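Local coordinates for protein probable chitinase A (Chromobacterium violaceum, PDB 4TX8) that probably hydrolyses chitin as a family 18 endochitinase, with a carbohydrate-binding module joined to its catalytic domain and bound calcium and magnesium ions, at residues A144-T152 / Q195-I206. Numbering follows the deposited sequence.
Sequences AGNGNVSFT and QVQNFVNSLYGI
S202 meets the backbone of V149 through its hydroxyl: V149 N donates to S202 OG over 2.9 Å at 158°. With OG set between its own backbone N and carbonyl carbon (chi1 65°), the same hydroxyl gives its proton to N198 O one turn back, at 2.8 Å. S202 OG is thus gripped by two bonds, its proton committed to the helix and its oxygen turned to the strand, while S202 N reaches N198 O from the other face of that carbonyl. One turn earlier, the amide of N198 rises to the loop, and N198 ND2 donates to N146 O at 3.1 Å, almost straight (170°); N146 O lies close to the amide plane of N198, while ND2 sits tilted from the plane of the N146 carbonyl. Between these two bonds G147 presses its backbone onto the helix, G147 CA making a CA-H...O contact of 3.4 Å with Q195 O. G147 O lies 3.1 Å from F199 CA and at the edge of its ring, near the plane; one face of the ring is lapped, toward the rim, by L203 CD1. V149 points toward the helix, CG1 against L203 CD2 at 3.9 Å and also against I206 CD1, with CG2 oblique to F199. I206 lays CD1 against the backbone of V149 and S150, and its CG2 meets F151 CB at 3.9 Å; the ring of F151 turns away to an edge-to-face contact with Y210. L179 and L181 of strand 176-182 extend this apolar layer. The short strand 149-150, antiparallel to strand 135-143, here packs on helix 193-210, one of the outer helices of the TIM barrel characteristic of GH18 chitinases.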
loop_
_atom_site.group_PDB
_atom_site.type_symbol
_atom_site.label_atom_id
_atom_site.label_comp_id
_atom_site.label_asym_id
_atom_site.label_seq_id
_atom_site.Cartn_x
_atom_site.Cartn_y
_atom_site.Cartn_z
ATOM N N ALA A 144 18.257 10.415 -4.040
ATOM C CA ALA A 144 19.356 11.323 -3.725
ATOM C C ALA A 144 20.324 11.478 -4.898
ATOM O O ALA A 144 21.137 12.398 -4.914
ATOM C CB ALA A 144 20.100 10.842 -2.484
ATOM N N GLY A 145 20.235 10.572 -5.868
ATOM C CA GLY A 145 21.026 10.646 -7.088
ATOM C C GLY A 145 22.531 10.505 -6.921
ATOM O O GLY A 145 23.091 10.866 -5.887
ATOM N N ASN A 146 23.190 9.947 -7.934
ATOM C CA ASN A 146 22.502 9.311 -9.048
ATOM C C ASN A 146 22.428 7.815 -8.783
ATOM O O ASN A 146 23.428 7.103 -8.869
ATOM C CB ASN A 146 23.202 9.608 -10.380
ATOM C CG ASN A 146 24.679 9.250 -10.365
ATOM O OD1 ASN A 146 25.354 9.385 -9.346
ATOM N ND2 ASN A 146 25.185 8.787 -11.503
ATOM N N GLY A 147 21.237 7.346 -8.434
ATOM C CA GLY A 147 21.060 5.977 -7.998
ATOM C C GLY A 147 20.987 5.918 -6.486
ATOM O O GLY A 147 20.346 5.036 -5.924
ATOM N N ASN A 148 21.638 6.875 -5.829
ATOM C CA ASN A 148 21.628 6.964 -4.371
ATOM C C ASN A 148 20.236 7.156 -3.781
ATOM O O ASN A 148 19.423 7.914 -4.305
ATOM C CB ASN A 148 22.528 8.111 -3.902
ATOM C CG ASN A 148 23.998 7.734 -3.887
ATOM O OD1 ASN A 148 24.681 7.818 -4.906
ATOM N ND2 ASN A 148 24.491 7.320 -2.724
ATOM N N VAL A 149 19.982 6.461 -2.676
ATOM C CA VAL A 149 18.750 6.603 -1.918
ATOM C C VAL A 149 19.086 6.995 -0.482
ATOM O O VAL A 149 20.065 6.512 0.082
ATOM C CB VAL A 149 17.928 5.291 -1.921
ATOM C CG1 VAL A 149 16.706 5.408 -1.016
ATOM C CG2 VAL A 149 17.515 4.919 -3.335
ATOM N N SER A 150 18.285 7.876 0.108
ATOM C CA SER A 150 18.460 8.223 1.511
ATOM C C SER A 150 17.146 8.101 2.274
ATOM O O SER A 150 16.075 8.001 1.676
ATOM C CB SER A 150 19.022 9.638 1.649
ATOM O OG SER A 150 18.134 10.587 1.092
ATOM N N PHE A 151 17.239 8.102 3.599
ATOM C CA PHE A 151 16.057 8.101 4.450
ATOM C C PHE A 151 16.247 9.037 5.631
ATOM O O PHE A 151 17.271 8.988 6.312
ATOM C CB PHE A 151 15.741 6.693 4.959
ATOM C CG PHE A 151 14.607 6.654 5.941
ATOM C CD1 PHE A 151 13.294 6.802 5.510
ATOM C CD2 PHE A 151 14.849 6.482 7.294
ATOM C CE1 PHE A 151 12.242 6.774 6.410
ATOM C CE2 PHE A 151 13.805 6.454 8.201
ATOM C CZ PHE A 151 12.496 6.601 7.757
ATOM N N THR A 152 15.256 9.887 5.870
ATOM C CA THR A 152 15.282 10.786 7.014
ATOM C C THR A 152 13.935 10.762 7.729
ATOM O O THR A 152 12.893 11.009 7.123
ATOM C CB THR A 152 15.617 12.224 6.599
ATOM O OG1 THR A 152 16.767 12.219 5.746
ATOM C CG2 THR A 152 15.898 13.076 7.827
ATOM N N GLN A 195 24.890 3.709 -11.253
ATOM C CA GLN A 195 23.714 4.115 -10.499
ATOM C C GLN A 195 23.102 2.913 -9.792
ATOM O O GLN A 195 22.624 3.026 -8.662
ATOM C CB GLN A 195 22.698 4.790 -11.420
ATOM C CG GLN A 195 23.219 6.094 -12.011
ATOM C CD GLN A 195 22.263 6.720 -13.000
ATOM O OE1 GLN A 195 21.389 6.049 -13.546
ATOM N NE2 GLN A 195 22.425 8.016 -13.236
ATOM N N VAL A 196 23.134 1.763 -10.461
ATOM C CA VAL A 196 22.689 0.508 -9.867
ATOM C C VAL A 196 23.455 0.231 -8.575
ATOM O O VAL A 196 22.859 -0.109 -7.554
ATOM C CB VAL A 196 22.870 -0.676 -10.844
ATOM C CG1 VAL A 196 22.679 -2.005 -10.123
ATOM C CG2 VAL A 196 21.906 -0.550 -12.016
ATOM N N GLN A 197 24.773 0.402 -8.621
ATOM C CA GLN A 197 25.607 0.157 -7.450
ATOM C C GLN A 197 25.296 1.130 -6.314
ATOM O O GLN A 197 25.254 0.732 -5.150
ATOM C CB GLN A 197 27.088 0.231 -7.825
ATOM C CG GLN A 197 27.547 -0.930 -8.691
ATOM C CD GLN A 197 27.198 -2.276 -8.083
ATOM O OE1 GLN A 197 26.456 -3.062 -8.671
ATOM N NE2 GLN A 197 27.734 -2.548 -6.899
ATOM N N ASN A 198 25.066 2.398 -6.648
ATOM C CA ASN A 198 24.695 3.391 -5.641
ATOM C C ASN A 198 23.352 3.050 -5.005
ATOM O O ASN A 198 23.167 3.194 -3.797
ATOM C CB ASN A 198 24.642 4.794 -6.250
ATOM C CG ASN A 198 26.017 5.341 -6.584
ATOM O OD1 ASN A 198 27.028 4.876 -6.058
ATOM N ND2 ASN A 198 26.059 6.343 -7.453
ATOM N N PHE A 199 22.422 2.592 -5.839
ATOM C CA PHE A 199 21.113 2.124 -5.394
ATOM C C PHE A 199 21.267 0.998 -4.385
ATOM O O PHE A 199 20.754 1.070 -3.269
ATOM C CB PHE A 199 20.288 1.662 -6.602
ATOM C CG PHE A 199 18.903 1.169 -6.265
ATOM C CD1 PHE A 199 18.682 -0.163 -5.944
ATOM C CD2 PHE A 199 17.817 2.029 -6.315
ATOM C CE1 PHE A 199 17.411 -0.623 -5.654
ATOM C CE2 PHE A 199 16.543 1.577 -6.027
ATOM C CZ PHE A 199 16.338 0.247 -5.698
ATOM N N VAL A 200 21.991 -0.038 -4.791
ATOM C CA VAL A 200 22.189 -1.220 -3.965
ATOM C C VAL A 200 22.878 -0.882 -2.644
ATOM O O VAL A 200 22.380 -1.226 -1.571
ATOM C CB VAL A 200 23.014 -2.281 -4.717
ATOM C CG1 VAL A 200 23.482 -3.367 -3.770
ATOM C CG2 VAL A 200 22.196 -2.871 -5.859
ATOM N N ASN A 201 24.014 -0.196 -2.727
ATOM C CA ASN A 201 24.804 0.115 -1.541
ATOM C C ASN A 201 24.078 1.023 -0.548
ATOM O O ASN A 201 24.071 0.746 0.649
ATOM C CB ASN A 201 26.137 0.751 -1.941
ATOM C CG ASN A 201 27.049 -0.217 -2.676
ATOM O OD1 ASN A 201 26.901 -1.434 -2.566
ATOM N ND2 ASN A 201 28.003 0.323 -3.426
ATOM N N SER A 202 23.466 2.100 -1.035
ATOM C CA SER A 202 22.828 3.051 -0.130
ATOM C C SER A 202 21.611 2.433 0.565
ATOM O O SER A 202 21.404 2.651 1.760
ATOM C CB SER A 202 22.429 4.336 -0.869
ATOM O OG SER A 202 21.432 4.098 -1.846
ATOM N N LEU A 203 20.820 1.651 -0.169
ATOM C CA LEU A 203 19.657 0.987 0.423
ATOM C C LEU A 203 20.075 -0.083 1.425
ATOM O O LEU A 203 19.414 -0.283 2.445
ATOM C CB LEU A 203 18.773 0.367 -0.657
ATOM C CG LEU A 203 17.637 1.248 -1.174
ATOM C CD1 LEU A 203 16.908 0.548 -2.300
ATOM C CD2 LEU A 203 16.672 1.600 -0.046
ATOM N N TYR A 204 21.172 -0.771 1.125
ATOM C CA TYR A 204 21.730 -1.748 2.046
ATOM C C TYR A 204 22.082 -1.069 3.363
ATOM O O TYR A 204 21.809 -1.601 4.435
ATOM C CB TYR A 204 22.963 -2.424 1.444
ATOM C CG TYR A 204 23.649 -3.393 2.378
ATOM C CD1 TYR A 204 23.157 -4.677 2.563
ATOM C CD2 TYR A 204 24.791 -3.023 3.074
ATOM C CE1 TYR A 204 23.782 -5.568 3.419
ATOM C CE2 TYR A 204 25.423 -3.901 3.929
ATOM C CZ TYR A 204 24.916 -5.172 4.097
ATOM O OH TYR A 204 25.546 -6.049 4.948
ATOM N N GLY A 205 22.677 0.117 3.273
ATOM C CA GLY A 205 23.018 0.890 4.453
ATOM C C GLY A 205 21.801 1.277 5.275
ATOM O O GLY A 205 21.822 1.210 6.503
ATOM N N ILE A 206 20.732 1.677 4.595
ATOM C CA ILE A 206 19.512 2.100 5.272
ATOM C C ILE A 206 18.831 0.922 5.966
ATOM O O ILE A 206 18.496 0.998 7.151
ATOM C CB ILE A 206 18.520 2.760 4.292
ATOM C CG1 ILE A 206 19.128 4.037 3.703
ATOM C CG2 ILE A 206 17.202 3.064 4.990
ATOM C CD1 ILE A 206 18.316 4.646 2.577
#